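Long-range contacts in uncharacterized protein YhfS (Escherichia coli, PDB 4J8L), which carries pyridoxal 5'-phosphate bound covalently to a lysine and is of unestablished function, possibly acting as a cysteine synthase: residues A[161-172]-A[182-193]; A[260-270]-A[280-288]. All coordinates share one frame; numbering follows the deposited sequence.

Contact 1: residues A[161-172]-A[182-193]; sequences RAAGVPALTDDN and GCECGANVSTFS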
loop_
_atom_site.group_PDB
_atom_site.type_symbol
_atom_site.label_atom_id
_atom_site.label_comp_id
_atom_site.label_asym_id
_atom_site.label_seq_id
_atom_site.Cartn_x
_atom_site.Cartn_y
_atom_site.Cartn_z
ATOM N N ARG A 161 14.216 -16.034 2.483
ATOM C CA ARG A 161 15.260 -15.881 3.488
ATOM C C ARG A 161 16.063 -17.167 3.663
ATOM O O ARG A 161 17.283 -17.123 3.817
ATOM C CB ARG A 161 14.665 -15.439 4.827
ATOM C CG ARG A 161 15.687 -15.323 5.951
ATOM C CD ARG A 161 15.098 -14.594 7.151
ATOM N NE ARG A 161 14.726 -13.216 6.832
ATOM C CZ ARG A 161 15.519 -12.164 7.016
ATOM N NH1 ARG A 161 16.736 -12.325 7.520
ATOM N NH2 ARG A 161 15.097 -10.949 6.696
ATOM N N ALA A 162 15.379 -18.307 3.633
ATOM C CA ALA A 162 16.050 -19.600 3.784
ATOM C C ALA A 162 17.042 -19.829 2.654
ATOM O O ALA A 162 18.096 -20.422 2.858
ATOM C CB ALA A 162 15.037 -20.735 3.830
ATOM N N ALA A 163 16.700 -19.345 1.465
ATOM C CA ALA A 163 17.562 -19.495 0.302
ATOM C C ALA A 163 18.592 -18.370 0.215
ATOM O O ALA A 163 19.438 -18.355 -0.681
ATOM C CB ALA A 163 16.733 -19.549 -0.955
ATOM N N GLY A 164 18.515 -17.428 1.148
ATOM C CA GLY A 164 19.458 -16.327 1.200
ATOM C C GLY A 164 19.266 -15.286 0.115
ATOM O O GLY A 164 20.217 -14.617 -0.284
ATOM N N VAL A 165 18.036 -15.142 -0.369
ATOM C CA VAL A 165 17.745 -14.134 -1.382
ATOM C C VAL A 165 17.151 -12.899 -0.714
ATOM O O VAL A 165 16.087 -12.985 -0.107
ATOM C CB VAL A 165 16.750 -14.671 -2.431
ATOM C CG1 VAL A 165 16.386 -13.590 -3.438
ATOM C CG2 VAL A 165 17.330 -15.887 -3.135
ATOM N N PRO A 166 17.847 -11.751 -0.806
ATOM C CA PRO A 166 17.349 -10.515 -0.186
ATOM C C PRO A 166 15.986 -10.156 -0.754
ATOM O O PRO A 166 15.782 -10.282 -1.966
ATOM C CB PRO A 166 18.382 -9.470 -0.605
ATOM C CG PRO A 166 19.623 -10.251 -0.895
ATOM C CD PRO A 166 19.143 -11.548 -1.476
ATOM N N ALA A 167 15.063 -9.722 0.101
ATOM C CA ALA A 167 13.699 -9.475 -0.339
ATOM C C ALA A 167 13.203 -8.088 0.040
ATOM O O ALA A 167 13.374 -7.636 1.175
ATOM C CB ALA A 167 12.759 -10.538 0.210
ATOM N N LEU A 168 12.582 -7.427 -0.930
ATOM C CA LEU A 168 11.916 -6.151 -0.697
ATOM C C LEU A 168 10.418 -6.349 -0.824
ATOM O O LEU A 168 9.959 -7.028 -1.739
ATOM C CB LEU A 168 12.380 -5.135 -1.739
ATOM C CG LEU A 168 11.745 -3.746 -1.749
ATOM C CD1 LEU A 168 12.784 -2.746 -2.210
ATOM C CD2 LEU A 168 10.510 -3.685 -2.662
ATOM N N THR A 169 9.646 -5.749 0.077
ATOM C CA THR A 169 8.201 -5.777 -0.084
ATOM C C THR A 169 7.643 -4.417 -0.476
ATOM O O THR A 169 8.085 -3.370 0.002
ATOM C CB THR A 169 7.472 -6.287 1.172
ATOM O OG1 THR A 169 7.896 -5.529 2.314
ATOM C CG2 THR A 169 7.771 -7.766 1.395
ATOM N N ASP A 170 6.657 -4.469 -1.363
ATOM C CA ASP A 170 5.852 -3.325 -1.761
ATOM C C ASP A 170 4.601 -3.415 -0.900
ATOM O O ASP A 170 3.716 -4.223 -1.160
ATOM C CB ASP A 170 5.513 -3.485 -3.252
ATOM C CG ASP A 170 4.529 -2.436 -3.773
ATOM O OD1 ASP A 170 3.927 -1.685 -2.981
ATOM O OD2 ASP A 170 4.338 -2.387 -5.004
ATOM N N ASP A 171 4.526 -2.579 0.130
ATOM C CA ASP A 171 3.475 -2.692 1.143
ATOM C C ASP A 171 2.360 -1.668 0.963
ATOM O O ASP A 171 1.520 -1.509 1.856
ATOM C CB ASP A 171 4.073 -2.545 2.553
ATOM C CG ASP A 171 4.992 -3.699 2.921
ATOM O OD1 ASP A 171 4.472 -4.779 3.260
ATOM O OD2 ASP A 171 6.233 -3.524 2.875
ATOM N N ASN A 172 2.351 -0.969 -0.171
ATOM C CA ASN A 172 1.320 0.039 -0.410
ATOM C C ASN A 172 -0.091 -0.491 -0.255
ATOM O O ASN A 172 -0.411 -1.571 -0.759
ATOM C CB ASN A 172 1.483 0.684 -1.784
ATOM C CG ASN A 172 2.703 1.562 -1.844
ATOM O OD1 ASN A 172 2.709 2.652 -1.272
ATOM N ND2 ASN A 172 3.761 1.079 -2.497
ATOM N N GLY A 182 5.946 -6.131 5.480
ATOM C CA GLY A 182 7.051 -6.994 5.061
ATOM C C GLY A 182 8.218 -7.067 6.038
ATOM O O GLY A 182 8.654 -8.158 6.405
ATOM N N CYS A 183 8.723 -5.915 6.472
ATOM C CA CYS A 183 9.882 -5.902 7.368
ATOM C C CYS A 183 9.574 -6.482 8.746
ATOM O O CYS A 183 10.488 -6.727 9.534
ATOM C CB CYS A 183 10.463 -4.491 7.512
ATOM S SG CYS A 183 9.365 -3.292 8.288
ATOM N N GLU A 184 8.295 -6.692 9.040
ATOM C CA GLU A 184 7.895 -7.271 10.317
ATOM C C GLU A 184 7.707 -8.778 10.221
ATOM O O GLU A 184 7.498 -9.448 11.231
ATOM C CB GLU A 184 6.602 -6.630 10.830
ATOM C CG GLU A 184 6.698 -5.128 11.015
ATOM C CD GLU A 184 5.400 -4.512 11.503
ATOM O OE1 GLU A 184 4.388 -4.584 10.769
ATOM O OE2 GLU A 184 5.395 -3.960 12.625
ATOM N N CYS A 185 7.773 -9.316 9.007
ATOM C CA CYS A 185 7.595 -10.756 8.844
ATOM C C CYS A 185 8.570 -11.396 7.851
ATOM O O CYS A 185 8.240 -12.380 7.177
ATOM C CB CYS A 185 6.139 -11.097 8.498
ATOM S SG CYS A 185 5.502 -10.410 6.940
ATOM N N GLY A 186 9.776 -10.845 7.768
ATOM C CA GLY A 186 10.836 -11.513 7.037
ATOM C C GLY A 186 11.575 -10.752 5.951
ATOM O O GLY A 186 12.647 -11.180 5.523
ATOM N N ALA A 187 11.019 -9.638 5.491
ATOM C CA ALA A 187 11.648 -8.867 4.421
ATOM C C ALA A 187 12.848 -8.073 4.922
ATOM O O ALA A 187 12.897 -7.647 6.088
ATOM C CB ALA A 187 10.633 -7.919 3.766
ATOM N N ASN A 188 13.815 -7.859 4.041
ATOM C CA ASN A 188 14.945 -7.010 4.383
ATOM C C ASN A 188 14.556 -5.542 4.441
ATOM O O ASN A 188 15.057 -4.816 5.280
ATOM C CB ASN A 188 16.113 -7.246 3.440
ATOM C CG ASN A 188 16.597 -8.663 3.505
ATOM O OD1 ASN A 188 16.166 -9.509 2.725
ATOM N ND2 ASN A 188 17.449 -8.952 4.482
ATOM N N VAL A 189 13.663 -5.117 3.550
ATOM C CA VAL A 189 13.057 -3.788 3.660
ATOM C C VAL A 189 11.620 -3.800 3.177
ATOM O O VAL A 189 11.280 -4.511 2.217
ATOM C CB VAL A 189 13.811 -2.688 2.857
ATOM C CG1 VAL A 189 15.103 -2.263 3.560
ATOM C CG2 VAL A 189 14.081 -3.138 1.424
ATOM N N SER A 190 10.794 -3.019 3.872
ATOM C CA SER A 190 9.452 -2.650 3.429
ATOM C C SER A 190 9.502 -1.317 2.708
ATOM O O SER A 190 10.380 -0.498 2.969
ATOM C CB SER A 190 8.518 -2.495 4.632
ATOM O OG SER A 190 7.923 -3.722 5.013
ATOM N N THR A 191 8.551 -1.083 1.805
ATOM C CA THR A 191 8.448 0.222 1.170
ATOM C C THR A 191 6.987 0.643 1.109
ATOM O O THR A 191 6.100 -0.191 0.941
ATOM C CB THR A 191 8.994 0.220 -0.273
ATOM O OG1 THR A 191 8.209 -0.665 -1.083
ATOM C CG2 THR A 191 10.447 -0.191 -0.330
ATOM N N PHE A 192 6.739 1.937 1.239
ATOM C CA PHE A 192 5.379 2.451 1.078
ATOM C C PHE A 192 5.313 3.949 0.862
ATOM O O PHE A 192 6.162 4.690 1.353
ATOM C CB PHE A 192 4.479 2.064 2.264
ATOM C CG PHE A 192 5.040 2.404 3.618
ATOM C CD1 PHE A 192 5.833 1.489 4.301
ATOM C CD2 PHE A 192 4.725 3.615 4.242
ATOM C CE1 PHE A 192 6.334 1.778 5.565
ATOM C CE2 PHE A 192 5.227 3.914 5.511
ATOM C CZ PHE A 192 6.030 2.995 6.171
ATOM N N SER A 193 4.284 4.381 0.132
ATOM C CA SER A 193 3.919 5.792 0.043
ATOM C C SER A 193 3.330 6.306 1.354
ATOM O O SER A 193 2.440 5.685 1.926
ATOM C CB SER A 193 2.883 5.992 -1.072
ATOM O OG SER A 193 2.308 7.287 -0.999
HETATM O O HOH W 1 15.522 -12.735 2.559
HETATM O O HOH W 2 0.982 2.938 1.645
#

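Contact 2: residues A[260-270]-A[280-288]; sequences LNGGAVPEVKS and VLIVEFHQP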
loop_
_atom_site.group_PDB
_atom_site.type_symbol
_atom_site.label_atom_id
_atom_site.label_comp_id
_atom_site.label_asym_id
_atom_site.label_seq_id
_atom_site.Cartn_x
_atom_site.Cartn_y
_atom_site.Cartn_z
ATOM N N LEU A 260 -25.547 -5.806 0.447
ATOM C CA LEU A 260 -25.677 -6.092 -0.978
ATOM C C LEU A 260 -25.981 -7.563 -1.216
ATOM O O LEU A 260 -26.833 -7.903 -2.037
ATOM C CB LEU A 260 -24.410 -5.694 -1.734
ATOM C CG LEU A 260 -24.166 -4.190 -1.819
ATOM C CD1 LEU A 260 -22.803 -3.884 -2.438
ATOM C CD2 LEU A 260 -25.289 -3.530 -2.609
ATOM N N ASN A 261 -25.286 -8.435 -0.490
ATOM C CA ASN A 261 -25.534 -9.871 -0.596
ATOM C C ASN A 261 -26.931 -10.254 -0.113
ATOM O O ASN A 261 -27.468 -11.296 -0.497
ATOM C CB ASN A 261 -24.472 -10.667 0.164
ATOM C CG ASN A 261 -23.187 -10.822 -0.626
ATOM O OD1 ASN A 261 -23.175 -10.655 -1.844
ATOM N ND2 ASN A 261 -22.100 -11.146 0.062
ATOM N N GLY A 262 -27.508 -9.411 0.736
ATOM C CA GLY A 262 -28.844 -9.635 1.254
ATOM C C GLY A 262 -29.923 -9.105 0.334
ATOM O O GLY A 262 -31.109 -9.253 0.615
ATOM N N GLY A 263 -29.515 -8.482 -0.766
ATOM C CA GLY A 263 -30.453 -8.033 -1.778
ATOM C C GLY A 263 -30.949 -6.608 -1.620
ATOM O O GLY A 263 -32.027 -6.272 -2.103
ATOM N N ALA A 264 -30.158 -5.768 -0.957
ATOM C CA ALA A 264 -30.526 -4.370 -0.743
ATOM C C ALA A 264 -30.711 -3.609 -2.058
ATOM O O ALA A 264 -31.475 -2.651 -2.126
ATOM C CB ALA A 264 -29.487 -3.668 0.146
ATOM N N VAL A 265 -30.006 -4.040 -3.100
ATOM C CA VAL A 265 -30.100 -3.394 -4.403
ATOM C C VAL A 265 -30.381 -4.450 -5.464
ATOM O O VAL A 265 -29.464 -5.125 -5.924
ATOM C CB VAL A 265 -28.798 -2.641 -4.747
ATOM C CG1 VAL A 265 -28.922 -1.940 -6.084
ATOM C CG2 VAL A 265 -28.462 -1.629 -3.649
ATOM N N PRO A 266 -31.659 -4.608 -5.846
ATOM C CA PRO A 266 -32.071 -5.665 -6.784
ATOM C C PRO A 266 -31.294 -5.649 -8.098
ATOM O O PRO A 266 -31.087 -6.701 -8.697
ATOM C CB PRO A 266 -33.541 -5.339 -7.048
ATOM C CG PRO A 266 -33.989 -4.614 -5.825
ATOM C CD PRO A 266 -32.804 -3.802 -5.388
ATOM N N GLU A 267 -30.863 -4.467 -8.530
ATOM C CA GLU A 267 -30.148 -4.332 -9.798
ATOM C C GLU A 267 -28.706 -4.851 -9.721
ATOM O O GLU A 267 -28.027 -4.954 -10.743
ATOM C CB GLU A 267 -30.176 -2.875 -10.281
ATOM C CG GLU A 267 -31.557 -2.330 -10.614
ATOM C CD GLU A 267 -32.302 -1.778 -9.404
ATOM O OE1 GLU A 267 -31.766 -1.824 -8.270
ATOM O OE2 GLU A 267 -33.433 -1.289 -9.590
ATOM N N VAL A 268 -28.241 -5.180 -8.517
ATOM C CA VAL A 268 -26.905 -5.761 -8.339
ATOM C C VAL A 268 -26.920 -7.285 -8.479
ATOM O O VAL A 268 -27.697 -7.979 -7.814
ATOM C CB VAL A 268 -26.282 -5.357 -6.980
ATOM C CG1 VAL A 268 -25.023 -6.176 -6.685
ATOM C CG2 VAL A 268 -25.964 -3.881 -6.979
ATOM N N LYS A 269 -26.063 -7.793 -9.359
ATOM C CA LYS A 269 -25.953 -9.222 -9.626
ATOM C C LYS A 269 -24.995 -9.915 -8.643
ATOM O O LYS A 269 -25.253 -11.021 -8.174
ATOM C CB LYS A 269 -25.475 -9.428 -11.065
ATOM C CG LYS A 269 -25.266 -10.881 -11.493
ATOM C CD LYS A 269 -24.901 -10.949 -12.977
ATOM C CE LYS A 269 -24.786 -12.388 -13.465
ATOM N NZ LYS A 269 -24.686 -12.469 -14.953
ATOM N N SER A 270 -23.879 -9.269 -8.335
ATOM C CA SER A 270 -22.928 -9.865 -7.401
ATOM C C SER A 270 -22.103 -8.791 -6.736
ATOM O O SER A 270 -21.958 -7.692 -7.268
ATOM C CB SER A 270 -22.012 -10.869 -8.110
ATOM O OG SER A 270 -21.093 -10.212 -8.965
ATOM N N VAL A 280 -11.269 -3.272 -1.350
ATOM C CA VAL A 280 -12.421 -2.493 -1.791
ATOM C C VAL A 280 -13.560 -3.440 -2.163
ATOM O O VAL A 280 -13.397 -4.665 -2.144
ATOM C CB VAL A 280 -12.091 -1.662 -3.059
ATOM C CG1 VAL A 280 -11.018 -0.624 -2.759
ATOM C CG2 VAL A 280 -11.658 -2.575 -4.200
ATOM N N LEU A 281 -14.713 -2.875 -2.504
ATOM C CA LEU A 281 -15.819 -3.671 -3.022
ATOM C C LEU A 281 -15.836 -3.700 -4.544
ATOM O O LEU A 281 -15.586 -2.689 -5.204
ATOM C CB LEU A 281 -17.170 -3.131 -2.541
ATOM C CG LEU A 281 -17.708 -3.842 -1.304
ATOM C CD1 LEU A 281 -17.114 -3.211 -0.062
ATOM C CD2 LEU A 281 -19.225 -3.844 -1.267
ATOM N N ILE A 282 -16.129 -4.866 -5.103
ATOM C CA ILE A 282 -16.405 -4.963 -6.528
ATOM C C ILE A 282 -17.873 -5.286 -6.704
ATOM O O ILE A 282 -18.358 -6.318 -6.238
ATOM C CB ILE A 282 -15.558 -6.035 -7.204
ATOM C CG1 ILE A 282 -14.090 -5.622 -7.158
ATOM C CG2 ILE A 282 -16.008 -6.237 -8.645
ATOM C CD1 ILE A 282 -13.155 -6.766 -7.255
ATOM N N VAL A 283 -18.583 -4.389 -7.372
ATOM C CA VAL A 283 -20.028 -4.511 -7.514
ATOM C C VAL A 283 -20.398 -4.696 -8.975
ATOM O O VAL A 283 -20.045 -3.872 -9.814
ATOM C CB VAL A 283 -20.730 -3.272 -6.972
ATOM C CG1 VAL A 283 -22.229 -3.408 -7.110
ATOM C CG2 VAL A 283 -20.355 -3.057 -5.496
ATOM N N GLU A 284 -21.100 -5.789 -9.266
ATOM C CA GLU A 284 -21.503 -6.121 -10.629
ATOM C C GLU A 284 -23.013 -6.010 -10.751
ATOM O O GLU A 284 -23.747 -6.482 -9.884
ATOM C CB GLU A 284 -21.055 -7.543 -10.984
ATOM C CG GLU A 284 -21.382 -7.985 -12.417
ATOM C CD GLU A 284 -21.332 -9.490 -12.584
ATOM O OE1 GLU A 284 -21.540 -10.211 -11.584
ATOM O OE2 GLU A 284 -21.100 -9.957 -13.721
ATOM N N PHE A 285 -23.468 -5.385 -11.833
ATOM C CA PHE A 285 -24.892 -5.215 -12.095
ATOM C C PHE A 285 -25.406 -6.257 -13.082
ATOM O O PHE A 285 -24.640 -6.828 -13.858
ATOM C CB PHE A 285 -25.152 -3.804 -12.626
ATOM C CG PHE A 285 -24.604 -2.729 -11.730
ATOM C CD1 PHE A 285 -25.241 -2.413 -10.538
ATOM C CD2 PHE A 285 -23.436 -2.063 -12.061
ATOM C CE1 PHE A 285 -24.716 -1.434 -9.681
ATOM C CE2 PHE A 285 -22.913 -1.086 -11.221
ATOM C CZ PHE A 285 -23.555 -0.771 -10.032
ATOM N N HIS A 286 -26.713 -6.502 -13.052
ATOM C CA HIS A 286 -27.340 -7.442 -13.985
ATOM C C HIS A 286 -27.275 -6.923 -15.413
ATOM O O HIS A 286 -27.117 -7.691 -16.366
ATOM C CB HIS A 286 -28.802 -7.671 -13.611
ATOM C CG HIS A 286 -28.998 -8.537 -12.406
ATOM N ND1 HIS A 286 -28.807 -9.902 -12.433
ATOM C CD2 HIS A 286 -29.395 -8.237 -11.146
ATOM C CE1 HIS A 286 -29.064 -10.404 -11.238
ATOM N NE2 HIS A 286 -29.426 -9.415 -10.440
ATOM N N GLN A 287 -27.429 -5.612 -15.553
ATOM C CA GLN A 287 -27.421 -4.967 -16.853
ATOM C C GLN A 287 -26.145 -4.148 -16.987
ATOM O O GLN A 287 -25.558 -3.741 -15.975
ATOM C CB GLN A 287 -28.651 -4.064 -17.000
ATOM C CG GLN A 287 -29.965 -4.770 -16.744
ATOM C CD GLN A 287 -30.311 -5.747 -17.839
ATOM O OE1 GLN A 287 -29.970 -5.535 -19.004
ATOM N NE2 GLN A 287 -30.986 -6.832 -17.474
ATOM N N PRO A 288 -25.709 -3.908 -18.232
ATOM C CA PRO A 288 -24.461 -3.179 -18.484
ATOM C C PRO A 288 -24.614 -1.677 -18.273
ATOM O O PRO A 288 -24.588 -0.909 -19.238
ATOM C CB PRO A 288 -24.172 -3.486 -19.960
ATOM C CG PRO A 288 -25.525 -3.750 -20.557
ATOM C CD PRO A 288 -26.276 -4.471 -19.474
HETATM O O HOH W 3 -28.634 -4.008 -13.377
HETATM O O HOH W 4 -26.778 -10.455 -16.408
HETATM O O HOH W 5 -18.662 -8.787 -7.963
#

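Contact 1: residues A[161-172]-A[182-193]
With CG of Asp171 set anti to its own carbonyl carbon (chi1 -67°) and OG of Ser190 placed likewise (chi1 -87°), carboxylate and hydroxyl meet: Ser190 OG donates to Asp171 OD2 at 2.7 Å, from above the carboxylate plane. Thr169 OG1 reaches the same oxygen from the opposite face. The other oxygen, Asp171 OD1, accepts the backbone N of Gly182 at 3.0 Å and also bonds His142, so both oxygens of this buried carboxylate are engaged. Were Asp171 an alanine, the Gly182 N-H, the Ser190 and Thr169 hydroxyls and His142 would probably lose this shared acceptor, and the short 3-10 segment 182-184 would be less firmly tied. Strands 167-170 and 189-193 are parallel neighbours in the mixed seven-stranded sheet of the large domain of a fold-type I PLP enzyme, and Thr169 N bonds Val189 O. On the face carrying Leu168 and Thr191, Leu168 CD1 packs against Val189 CG2 at 3.9 Å, and helix 74-86 packs on Leu168 and Thr191. Where the strands begin, Asn188 OD1 takes the N-H of Ala167 (2.9 Å), while Arg161 grips Gly186 O side-on with NE and NH2, the latter at 2.7 Å. Beyond them, Asn172 OD1 receives Ser193 N almost linearly, at 176°.

Contact 2: residues A[260-270]-A[280-288]
Lys269 runs out between Glu284 and His286, and each part of its chain finds something different. Its CB sits over the centre of one face of the His286 imidazole, 3.7 Å from the ring centroid, a CH-pi contact. CG, anti to the backbone N (chi1 178°), starts an extended chain that lies alongside Glu284 and points the same way: CG approaches both Glu284 OE1 and His286 ND1, and CD comes to 3.7 Å from Glu284 OE1. NZ stops 4.5 Å from Glu284 OE2, beyond a salt bridge, where the opposite charges probably still attract; a water links it to His286 O. The backbone places Lys269 beside Glu284. Lys269 N and Ser270 N both donate to Glu284 O, the former at 2.7 Å, which makes a classic beta bulge in the antiparallel hairpin of strands 268-275 and 279-285, within the small C-terminal domain. Ser270 and Glu284 form its hydrogen-bonded pair, and Ser270 OG closes on Glu284 OE1 at 2.7 Å, meeting it on the anti side. A water also joins that hydroxyl to Ile282 O. Away from these polar groups, Val268 CG2 touches Val283 CG1 (3.8 Å) and lies 3.9 Å from Phe285 CE1. Leu260, from the end of helix 229-261, brings CD1 against Leu281 CD2 and Val283 CG2. At the turn 265-268, His286 N bonds Glu267 O at 3.1 Å.

In the fold
Contact 1 and contact 2 stand on opposite sides of the chain's centre, their own centres 37 Å apart and their nearest atoms about 11 Å apart, so neither touches the other. They follow one another along the chain, contact 1 in the aminotransferase-like part and contact 2 in the C-terminal part; the long helix 229-261 leads into contact 2, its last turn supplying Leu260. Contact 1 adjoins the cofactor: Ser193 OG bonds the backbone N of the PLP-modified lysine at position 196, and Asp170 OD2 lies close to the pyridine nitrogen N1. Contact 2 is peripheral, the nearest atom of the Glu284 side chain about 5 Å from a bound nickel ion, too far to be a direct ligand.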